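Local atomic coordinates of beta-agarase D (Zobellia galactanivorans, PDB entry 4ASM), a protein that cleaves the beta-1,4-linkages of agarose at random with retention of anomeric configuration, the present chain being its GH16 catalytic domain. Residues 138-143 and 350-355; 262-267 and 300-305; 157-162 and 314-319; 74-79 and 103-108. All blocks are in the same frame, centred on the assembly; numbering follows the deposited sequence.

Contact 1 of 4, residues 138-143 and 350-355; sequences RVKVMN and NLLVDW. With CA (calcium ion), chain B.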
# COMPACT_ATOMS: atom_id res chain seq x y z
N ARG A 138 2.89 12.19 -3.54
CA ARG A 138 1.78 13.13 -3.43
C ARG A 138 0.71 12.60 -4.37
O ARG A 138 0.93 12.45 -5.57
CB ARG A 138 2.19 14.55 -3.80
CG ARG A 138 1.06 15.55 -3.63
CD ARG A 138 1.58 16.99 -3.75
NE ARG A 138 0.50 17.94 -3.44
CZ ARG A 138 -0.30 18.50 -4.34
NH1 ARG A 138 -0.16 18.24 -5.63
NH2 ARG A 138 -1.27 19.33 -3.94
N VAL A 139 -0.46 12.32 -3.81
CA VAL A 139 -1.48 11.53 -4.50
C VAL A 139 -2.89 12.02 -4.18
O VAL A 139 -3.18 12.32 -3.02
CB VAL A 139 -1.33 10.03 -4.15
CG1 VAL A 139 -1.31 9.79 -2.62
CG2 VAL A 139 -2.40 9.19 -4.85
N LYS A 140 -3.74 12.13 -5.21
CA LYS A 140 -5.15 12.35 -5.00
C LYS A 140 -5.81 10.99 -4.90
O LYS A 140 -5.98 10.29 -5.92
CB LYS A 140 -5.76 13.14 -6.14
CG LYS A 140 -7.22 13.53 -5.90
CD LYS A 140 -7.77 14.33 -7.05
CE LYS A 140 -9.18 14.83 -6.75
NZ LYS A 140 -9.72 15.61 -7.92
N VAL A 141 -6.19 10.62 -3.68
CA VAL A 141 -6.85 9.33 -3.44
C VAL A 141 -8.13 9.27 -4.27
O VAL A 141 -8.88 10.25 -4.34
CB VAL A 141 -7.17 9.19 -1.93
CG1 VAL A 141 -7.93 7.90 -1.64
CG2 VAL A 141 -5.88 9.31 -1.09
N MET A 142 -8.42 8.13 -4.91
CA MET A 142 -9.65 8.02 -5.69
C MET A 142 -10.88 8.15 -4.82
O MET A 142 -10.99 7.49 -3.78
CB MET A 142 -9.74 6.70 -6.41
CG MET A 142 -8.73 6.50 -7.47
SD MET A 142 -9.15 5.05 -8.48
CE MET A 142 -9.03 3.82 -7.17
N ASN A 143 -11.83 8.95 -5.30
CA ASN A 143 -13.15 9.04 -4.69
C ASN A 143 -14.01 7.84 -5.12
O ASN A 143 -15.02 7.98 -5.82
CB ASN A 143 -13.83 10.36 -5.05
CG ASN A 143 -15.07 10.59 -4.24
OD1 ASN A 143 -15.19 10.09 -3.12
ND2 ASN A 143 -16.02 11.31 -4.81
N ASN A 350 -10.18 7.60 -11.08
CA ASN A 350 -8.86 7.83 -11.66
C ASN A 350 -7.91 8.33 -10.59
O ASN A 350 -8.01 9.46 -10.11
CB ASN A 350 -8.96 8.84 -12.81
CG ASN A 350 -7.66 9.01 -13.55
OD1 ASN A 350 -6.78 8.16 -13.52
ND2 ASN A 350 -7.54 10.14 -14.25
N LEU A 351 -6.96 7.47 -10.22
CA LEU A 351 -5.95 7.80 -9.23
C LEU A 351 -4.92 8.73 -9.85
O LEU A 351 -4.39 8.42 -10.90
CB LEU A 351 -5.30 6.49 -8.75
CG LEU A 351 -4.22 6.63 -7.68
CD1 LEU A 351 -4.79 7.03 -6.34
CD2 LEU A 351 -3.46 5.32 -7.55
N LEU A 352 -4.62 9.85 -9.19
CA LEU A 352 -3.64 10.83 -9.72
C LEU A 352 -2.46 10.93 -8.79
O LEU A 352 -2.62 11.30 -7.62
CB LEU A 352 -4.27 12.22 -9.85
CG LEU A 352 -5.45 12.36 -10.82
CD1 LEU A 352 -5.92 13.80 -10.84
CD2 LEU A 352 -5.11 11.89 -12.23
N VAL A 353 -1.26 10.59 -9.28
CA VAL A 353 -0.05 10.77 -8.49
C VAL A 353 0.78 11.91 -9.11
O VAL A 353 1.28 11.83 -10.23
CB VAL A 353 0.80 9.47 -8.38
CG1 VAL A 353 2.02 9.70 -7.49
CG2 VAL A 353 -0.07 8.29 -7.84
N ASP A 354 0.89 12.99 -8.35
CA ASP A 354 1.65 14.15 -8.79
C ASP A 354 3.14 13.83 -8.85
O ASP A 354 3.83 14.24 -9.80
CB ASP A 354 1.35 15.28 -7.80
CG ASP A 354 1.98 16.62 -8.18
OD1 ASP A 354 2.45 16.80 -9.33
OD2 ASP A 354 1.97 17.50 -7.31
N TRP A 355 3.62 13.11 -7.85
CA TRP A 355 5.03 12.74 -7.79
C TRP A 355 5.26 11.63 -6.79
O TRP A 355 4.47 11.44 -5.86
CB TRP A 355 5.92 13.94 -7.47
CG TRP A 355 5.58 14.80 -6.26
CD1 TRP A 355 5.02 16.04 -6.31
CD2 TRP A 355 5.89 14.55 -4.87
NE1 TRP A 355 4.92 16.57 -5.04
CE2 TRP A 355 5.44 15.68 -4.14
CE3 TRP A 355 6.45 13.47 -4.16
CZ2 TRP A 355 5.56 15.78 -2.75
CZ3 TRP A 355 6.57 13.57 -2.77
CH2 TRP A 355 6.13 14.73 -2.08
CA CA B . 3.84 16.31 -11.17
O HOH W 1 -8.19 10.70 -7.69
O HOH W 2 2.72 18.40 -11.67
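R138-K140 and N350-W355 run antiparallel as neighbouring strands of the GH16 beta-sandwich, their axes 4.7 Å apart at the closest and their directions 158° from each other. K140 and L352 form a hydrogen-bonded pair, V139 and V353 a non-hydrogen-bonded one. At R138 the register slips by one residue: D354 and W355 both face it, a classic beta bulge. R138 N donates to W355 O, while R138 O receives D354 N at 2.8 Å. Where the strand pairing ends beyond K140, a water lies within hydrogen-bonding distance of K140 O and N350 O.

On one face of the strand pair V139, V353 and L351 gather, V139 CG2 lying 3.5 Å from L351 CD1. Past the strand end M142 folds its CG against L351 CB at 3.7 Å; V325 and I323 of strand 320-326 continue this packing.

The opposite face carries R138 and W355. With chi1 of W355 at 52°, its CG sits between backbone N and carbonyl carbon, and the indole stands across the arginine: R138 CB lies over the five-membered ring, 3.7 Å from its centroid. The extended arginine chain brings R138 NH1 to D354 OD2 at 2.8 Å, a salt bridge met on the anti side and out of the carboxylate plane, with guanidinium and carboxylate planes 73° apart. The calcium site also includes D9, D34, N36 and G89. D354 thus divides its carboxylate between the guanidinium, at OD2, and the calcium ion, which D354 OD1 binds at 2.4 Å and D354 O grips with a second bond.

Contact 2 of 4, residues 262-267 and 300-305; sequences TYPAGV and ISVIDP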
# COMPACT_ATOMS: atom_id res chain seq x y z
N THR A 262 1.45 0.54 21.59
CA THR A 262 0.78 -0.73 21.76
C THR A 262 1.64 -1.92 21.35
O THR A 262 2.66 -1.76 20.71
CB THR A 262 -0.55 -0.79 20.98
OG1 THR A 262 -0.27 -0.61 19.58
CG2 THR A 262 -1.56 0.28 21.45
N TYR A 263 1.22 -3.10 21.77
CA TYR A 263 1.91 -4.33 21.35
C TYR A 263 0.90 -5.49 21.41
O TYR A 263 -0.15 -5.38 22.06
CB TYR A 263 3.15 -4.59 22.25
CG TYR A 263 2.76 -4.87 23.67
CD1 TYR A 263 2.56 -3.81 24.58
CD2 TYR A 263 2.54 -6.17 24.12
CE1 TYR A 263 2.14 -4.05 25.87
CE2 TYR A 263 2.14 -6.42 25.41
CZ TYR A 263 1.94 -5.36 26.29
OH TYR A 263 1.51 -5.58 27.59
N PRO A 264 1.17 -6.59 20.69
CA PRO A 264 0.22 -7.71 20.64
C PRO A 264 -0.05 -8.35 22.00
O PRO A 264 0.90 -8.67 22.75
CB PRO A 264 0.91 -8.70 19.69
CG PRO A 264 1.85 -7.85 18.86
CD PRO A 264 2.35 -6.80 19.83
N ALA A 265 -1.33 -8.52 22.31
CA ALA A 265 -1.76 -9.15 23.56
C ALA A 265 -1.66 -10.67 23.49
O ALA A 265 -1.47 -11.33 24.51
CB ALA A 265 -3.17 -8.73 23.91
N GLY A 266 -1.82 -11.26 22.30
CA GLY A 266 -1.74 -12.70 22.20
C GLY A 266 -1.92 -13.26 20.82
O GLY A 266 -2.57 -12.66 19.95
N VAL A 267 -1.31 -14.43 20.62
CA VAL A 267 -1.51 -15.25 19.44
C VAL A 267 -1.55 -16.68 19.91
O VAL A 267 -1.04 -17.02 20.99
CB VAL A 267 -0.38 -15.09 18.39
CG1 VAL A 267 -0.40 -13.71 17.76
CG2 VAL A 267 1.01 -15.44 18.98
N ILE A 300 5.74 -10.89 20.84
CA ILE A 300 5.10 -11.28 19.59
C ILE A 300 5.50 -10.29 18.52
O ILE A 300 5.36 -9.09 18.69
CB ILE A 300 3.56 -11.28 19.73
CG1 ILE A 300 3.12 -12.32 20.76
CG2 ILE A 300 2.88 -11.52 18.36
CD1 ILE A 300 1.71 -12.15 21.26
N SER A 301 6.00 -10.79 17.39
CA SER A 301 6.40 -9.91 16.30
C SER A 301 5.20 -9.19 15.69
O SER A 301 4.13 -9.77 15.55
CB SER A 301 7.12 -10.71 15.22
OG SER A 301 7.46 -9.89 14.12
N VAL A 302 5.41 -7.92 15.33
CA VAL A 302 4.42 -7.18 14.56
C VAL A 302 4.78 -7.18 13.08
O VAL A 302 4.05 -6.64 12.26
CB VAL A 302 4.23 -5.72 15.08
CG1 VAL A 302 3.63 -5.73 16.49
CG2 VAL A 302 5.53 -4.92 15.05
N ILE A 303 5.92 -7.78 12.75
CA ILE A 303 6.34 -7.96 11.35
C ILE A 303 5.87 -9.31 10.81
O ILE A 303 5.16 -9.37 9.82
CB ILE A 303 7.89 -7.84 11.18
CG1 ILE A 303 8.43 -6.49 11.71
CG2 ILE A 303 8.32 -8.08 9.71
CD1 ILE A 303 7.81 -5.24 11.11
N ASP A 304 6.24 -10.39 11.52
CA ASP A 304 5.99 -11.76 11.07
C ASP A 304 5.68 -12.62 12.32
O ASP A 304 6.54 -13.40 12.76
CB ASP A 304 7.25 -12.26 10.35
CG ASP A 304 7.09 -13.64 9.74
OD1 ASP A 304 5.95 -14.10 9.62
OD2 ASP A 304 8.14 -14.23 9.36
N PRO A 305 4.49 -12.44 12.91
CA PRO A 305 4.18 -13.12 14.19
C PRO A 305 4.18 -14.63 14.07
O PRO A 305 4.40 -15.31 15.08
CB PRO A 305 2.77 -12.61 14.54
CG PRO A 305 2.19 -12.09 13.25
CD PRO A 305 3.39 -11.56 12.48
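I300 sets CG2 against P264 and V267 and CD1 against the backbone at G266. With chi1 at -63°, CG1 lies beside the backbone N and CG2 points away from it. I300 CG2 rests against the proline ring, 3.7 Å from P264 CB, while the longer arm, nearly straight at chi2 164°, carries I300 CD1 across the backbone to 3.6 Å from G266 CA. V267 and I300 reach toward each other tip to tip, V267 CG1 standing 4.0 Å from I300 CG2 and V267 CG2 near the CD1 end.

P264 is held from a second direction by V302, whose side chain crosses it at about a right angle: V302 CG1 is 3.6 Å from P264 CG and almost as near P264 CD. The proline ring thus lies against both I300 and V302. With an alanine in place of I300, the P264 ring would probably keep only the CB contact from this position, and a gap is likely to open over G266 and beside V267.

Beyond I300 the loop turns sharply. S301 OG accepts from I303 N and, at 2.9 Å, from D304 N, an ST turn and ST motif in one. The contact fastens this loop, which follows helix 291-297, to the end of strand 259-264, far from the catalytic residues. V302 also packs on V250 of the neighbouring strand 249-253. Across the two segments the chemistry is purely apolar, which implies that they are held against each other by fit and burial of apolar groups, with neighbouring backbone bonds positioning each.

Contact 3 of 4, residues 157-162 and 314-319; sequences DTQEID and KFSKEM. With IMD (imidazole), chain C.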
# COMPACT_ATOMS: atom_id res chain seq x y z
N ASP A 157 7.59 -12.31 -4.20
CA ASP A 157 6.22 -12.21 -3.64
C ASP A 157 6.12 -12.63 -2.16
O ASP A 157 5.02 -12.87 -1.67
CB ASP A 157 5.18 -12.98 -4.49
CG ASP A 157 4.98 -12.38 -5.87
OD1 ASP A 157 5.23 -11.17 -6.04
OD2 ASP A 157 4.55 -13.15 -6.77
N THR A 158 7.25 -12.70 -1.45
CA THR A 158 7.20 -13.10 -0.02
C THR A 158 7.15 -11.93 0.97
O THR A 158 6.70 -12.09 2.10
CB THR A 158 8.39 -14.01 0.38
OG1 THR A 158 9.63 -13.34 0.20
CG2 THR A 158 8.38 -15.31 -0.44
N GLN A 159 7.67 -10.77 0.57
CA GLN A 159 7.82 -9.66 1.51
C GLN A 159 7.27 -8.40 0.88
O GLN A 159 7.59 -8.09 -0.27
CB GLN A 159 9.28 -9.45 1.90
CG GLN A 159 9.93 -10.69 2.57
CD GLN A 159 11.38 -10.48 3.01
OE1 GLN A 159 12.11 -11.47 3.28
NE2 GLN A 159 11.82 -9.26 3.08
N GLU A 160 6.47 -7.65 1.65
CA GLU A 160 5.76 -6.47 1.13
C GLU A 160 5.68 -5.39 2.19
O GLU A 160 5.47 -5.69 3.35
CB GLU A 160 4.36 -6.88 0.69
CG GLU A 160 3.40 -5.74 0.41
CD GLU A 160 2.03 -6.22 -0.01
OE1 GLU A 160 1.89 -7.40 -0.42
OE2 GLU A 160 1.09 -5.38 0.05
N ILE A 161 5.88 -4.15 1.76
CA ILE A 161 5.69 -3.00 2.66
C ILE A 161 4.80 -2.04 1.91
O ILE A 161 5.12 -1.66 0.81
CB ILE A 161 7.03 -2.32 2.99
CG1 ILE A 161 7.89 -3.25 3.87
CG2 ILE A 161 6.81 -0.94 3.67
CD1 ILE A 161 9.39 -2.93 3.85
N ASP A 162 3.66 -1.68 2.50
CA ASP A 162 2.76 -0.77 1.82
C ASP A 162 3.06 0.66 2.24
O ASP A 162 3.51 0.91 3.37
CB ASP A 162 1.30 -1.12 2.10
CG ASP A 162 0.94 -2.49 1.62
OD1 ASP A 162 1.66 -3.02 0.74
OD2 ASP A 162 -0.03 -3.04 2.13
N LYS A 314 11.85 -10.70 9.93
CA LYS A 314 12.37 -9.42 9.50
C LYS A 314 12.28 -9.31 7.98
O LYS A 314 12.19 -10.32 7.27
CB LYS A 314 13.81 -9.24 9.99
CG LYS A 314 14.83 -10.24 9.43
CD LYS A 314 16.23 -9.96 9.99
CE LYS A 314 16.49 -10.74 11.27
NZ LYS A 314 17.60 -10.15 12.07
N PHE A 315 12.31 -8.07 7.51
CA PHE A 315 12.44 -7.82 6.09
C PHE A 315 13.90 -8.05 5.70
O PHE A 315 14.83 -7.77 6.48
CB PHE A 315 12.00 -6.39 5.78
CG PHE A 315 10.57 -6.11 6.13
CD1 PHE A 315 9.52 -6.70 5.40
CD2 PHE A 315 10.25 -5.24 7.17
CE1 PHE A 315 8.19 -6.43 5.72
CE2 PHE A 315 8.91 -4.97 7.51
CZ PHE A 315 7.87 -5.58 6.76
N SER A 316 14.12 -8.58 4.52
CA SER A 316 15.47 -8.90 4.11
C SER A 316 15.68 -8.77 2.62
O SER A 316 16.80 -9.00 2.14
CB SER A 316 15.83 -10.31 4.57
OG SER A 316 14.97 -11.29 4.00
N LYS A 317 14.63 -8.44 1.87
CA LYS A 317 14.71 -8.47 0.41
C LYS A 317 14.40 -7.12 -0.23
O LYS A 317 13.47 -6.41 0.21
CB LYS A 317 13.76 -9.53 -0.15
CG LYS A 317 14.20 -10.96 0.22
CD LYS A 317 13.12 -12.01 -0.03
CE LYS A 317 13.65 -13.41 0.26
NZ LYS A 317 12.59 -14.44 0.12
N GLU A 318 15.16 -6.76 -1.25
CA GLU A 318 14.82 -5.61 -2.09
C GLU A 318 13.42 -5.79 -2.68
O GLU A 318 12.93 -6.91 -2.92
CB GLU A 318 15.85 -5.33 -3.20
CG GLU A 318 15.89 -6.40 -4.27
CD GLU A 318 16.83 -6.09 -5.42
OE1 GLU A 318 17.42 -5.00 -5.44
OE2 GLU A 318 16.93 -6.97 -6.31
N MET A 319 12.78 -4.65 -2.95
CA MET A 319 11.38 -4.63 -3.36
C MET A 319 11.12 -3.75 -4.59
O MET A 319 11.80 -2.75 -4.80
CB MET A 319 10.51 -4.15 -2.20
CG MET A 319 10.57 -5.09 -1.00
SD MET A 319 9.40 -4.57 0.27
CE MET A 319 9.91 -5.72 1.56
N1 IMD C . -1.02 -4.70 -1.31
C2 IMD C . -1.31 -5.05 -2.58
N3 IMD C . -2.41 -4.38 -2.97
C4 IMD C . -2.83 -3.59 -1.95
C5 IMD C . -1.94 -3.80 -0.90
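K317 reaches from loop 314-319 along Q159 to T158, at the start of strand 159-162. Its CB lies 4.1 Å from Q159 CD. K317 CG, beside the backbone N at chi1 -67°, comes equally near that carbon and starts an extended chain that crosses the glutamine side chain at about a right angle. K317 CD then passes 3.7 Å from T158 OG1, CE follows at a similar distance, and K317 NZ donates to T158 OG1 at 3.2 Å. D156 gives the ammonium a salt bridge and T158 another hydrogen bond.

Farther along the strand, Q159 CB meets M319 CE at 3.8 Å. I161 CG1 lies over one face of the F315 ring, 3.9 Å from the centroid, and I161 CD1 meets M319 CE at 3.6 Å. H187 meets the same phenyl ring edge-to-face.

E160 points away from the loop, and E160 OE2 accepts the N-H of N1 of an imidazole, probably from the crystallisation liquor, at 2.6 Å; E326 binds the same molecule. E160 is probably the nucleophile: E160, D162 and the probable proton donor E165 fit the ExDxxE signature of GH16 enzymes, with I161 turned to the opposite side, onto F315 and M319.

Contact 4 of 4, residues 74-79 and 103-108; sequences PGPTKW and KSFTGS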
# COMPACT_ATOMS: atom_id res chain seq x y z
N PRO A 74 -6.35 -9.22 -7.63
CA PRO A 74 -7.19 -9.85 -6.62
C PRO A 74 -8.66 -9.70 -6.96
O PRO A 74 -9.03 -8.85 -7.79
CB PRO A 74 -6.84 -9.04 -5.36
CG PRO A 74 -6.58 -7.67 -5.88
CD PRO A 74 -5.86 -7.89 -7.20
N GLY A 75 -9.51 -10.48 -6.31
CA GLY A 75 -10.94 -10.31 -6.51
C GLY A 75 -11.33 -10.37 -7.98
O GLY A 75 -10.77 -11.16 -8.74
N PRO A 76 -12.30 -9.53 -8.37
CA PRO A 76 -12.68 -9.45 -9.77
C PRO A 76 -11.86 -8.37 -10.53
O PRO A 76 -12.31 -7.88 -11.56
CB PRO A 76 -14.16 -9.08 -9.67
CG PRO A 76 -14.17 -8.11 -8.52
CD PRO A 76 -13.17 -8.67 -7.53
N THR A 77 -10.67 -8.03 -10.02
CA THR A 77 -9.77 -7.11 -10.74
C THR A 77 -9.15 -7.78 -11.96
O THR A 77 -8.72 -8.93 -11.89
CB THR A 77 -8.62 -6.66 -9.85
OG1 THR A 77 -9.16 -6.11 -8.64
CG2 THR A 77 -7.72 -5.60 -10.53
N LYS A 78 -9.10 -7.05 -13.07
CA LYS A 78 -8.24 -7.44 -14.20
C LYS A 78 -7.35 -6.26 -14.56
O LYS A 78 -7.81 -5.26 -15.13
CB LYS A 78 -9.04 -7.89 -15.42
CG LYS A 78 -8.10 -8.47 -16.51
CD LYS A 78 -8.66 -8.36 -17.91
CE LYS A 78 -8.59 -6.92 -18.44
NZ LYS A 78 -8.91 -6.85 -19.91
N TRP A 79 -6.07 -6.36 -14.22
CA TRP A 79 -5.15 -5.30 -14.58
C TRP A 79 -4.98 -5.22 -16.09
O TRP A 79 -4.92 -6.24 -16.79
CB TRP A 79 -3.82 -5.47 -13.87
CG TRP A 79 -3.89 -5.21 -12.41
CD1 TRP A 79 -4.58 -4.21 -11.78
CD2 TRP A 79 -3.22 -5.94 -11.40
NE1 TRP A 79 -4.38 -4.29 -10.41
CE2 TRP A 79 -3.55 -5.35 -10.16
CE3 TRP A 79 -2.36 -7.05 -11.42
CZ2 TRP A 79 -3.06 -5.84 -8.95
CZ3 TRP A 79 -1.87 -7.53 -10.23
CH2 TRP A 79 -2.21 -6.92 -9.01
N LYS A 103 -15.92 -11.66 -13.37
CA LYS A 103 -14.75 -12.43 -12.97
C LYS A 103 -15.03 -13.20 -11.71
O LYS A 103 -15.66 -12.67 -10.78
CB LYS A 103 -13.50 -11.53 -12.79
CG LYS A 103 -12.26 -12.29 -12.28
CD LYS A 103 -10.99 -11.49 -12.49
CE LYS A 103 -9.74 -12.24 -12.02
NZ LYS A 103 -8.52 -11.53 -12.46
N SER A 104 -14.54 -14.44 -11.68
CA SER A 104 -14.67 -15.35 -10.55
C SER A 104 -13.42 -15.30 -9.67
O SER A 104 -12.29 -15.13 -10.15
CB SER A 104 -14.90 -16.77 -11.08
OG SER A 104 -14.79 -17.72 -10.04
N PHE A 105 -13.64 -15.43 -8.37
CA PHE A 105 -12.57 -15.49 -7.39
C PHE A 105 -13.09 -16.27 -6.18
O PHE A 105 -14.30 -16.46 -6.02
CB PHE A 105 -12.12 -14.08 -6.96
CG PHE A 105 -13.25 -13.22 -6.40
CD1 PHE A 105 -14.09 -12.51 -7.24
CD2 PHE A 105 -13.44 -13.11 -5.03
CE1 PHE A 105 -15.13 -11.73 -6.72
CE2 PHE A 105 -14.47 -12.34 -4.51
CZ PHE A 105 -15.31 -11.64 -5.34
N THR A 106 -12.16 -16.70 -5.35
CA THR A 106 -12.51 -17.49 -4.16
C THR A 106 -13.03 -16.55 -3.07
O THR A 106 -12.32 -15.63 -2.63
CB THR A 106 -11.31 -18.30 -3.69
OG1 THR A 106 -10.93 -19.16 -4.77
CG2 THR A 106 -11.70 -19.16 -2.48
N GLY A 107 -14.27 -16.79 -2.67
CA GLY A 107 -14.91 -16.00 -1.63
C GLY A 107 -14.62 -16.50 -0.22
O GLY A 107 -13.82 -17.43 -0.01
N SER A 108 -15.27 -15.87 0.76
CA SER A 108 -15.01 -16.14 2.17
C SER A 108 -15.46 -17.53 2.61
O SER A 108 -15.11 -17.96 3.71
CB SER A 108 -15.69 -15.08 3.03
OG SER A 108 -17.09 -15.20 2.90
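K103 leaves its backbone with CG opposite the amide N (chi1 176°) and stays extended to its tip, which carries the ammonium group along the turn 74-77 to T77. F105, two residues on, has chi1 at 57°, placing CG between backbone N and carbonyl carbon and laying its ring against G75 and P76.

The type II' turn from P74 to T77, closed by T77 N donating to P74 O at 2.9 Å, presents its backbone to both side chains. G75 has positive phi, and its CA stands over one face of the F105 ring, 4.0 Å from the centroid. P76 and F105 lie side by side, pointing the same way, with P76 CD 3.7 Å from F105 CE1; A332 of helix 329-333 packs on both.

The lysine's CB and CG run past P76 CA, and K103 CE comes within 3.6 Å of G75 O. K103 NZ donates to T77 O at 2.7 Å, with a C=O...N angle of 158°. A leucine in place of K103 would probably leave T77 O without this donor and the turn less firmly tied to strand 102-106. T77 OG1 is bonded to D327 N.

The contact joins strand 102-106 to the turn leading into strand 77-79, both alongside strand 112-125. Its chemistry implies a twofold attachment: the F105 ring packs on G75 and P76 of the turn, while the lysine ammonium donates to the carbonyl of T77.

Contacts 2 and 3 touch directly: I303 CD1 of contact 2 packs on F315 CE2 of contact 3 at 3.8 Å, and segments 300-305 and 314-319 lie in the same loop. Contact 3 holds the probable nucleophile E160, and contact 4 probably borders the same cleft, T77's side chain lying about 4 Å from that of E326, a probable substrate-binding residue that also bonds the imidazole; nearest atoms of contacts 3 and 4 are about 9 Å apart. Contact 1, at the calcium ion, lies across the chain's centre from contacts 2 and 3, its centre 24 Å from that of contact 3. Contact 2 is the most remote from it, 32 Å between centres.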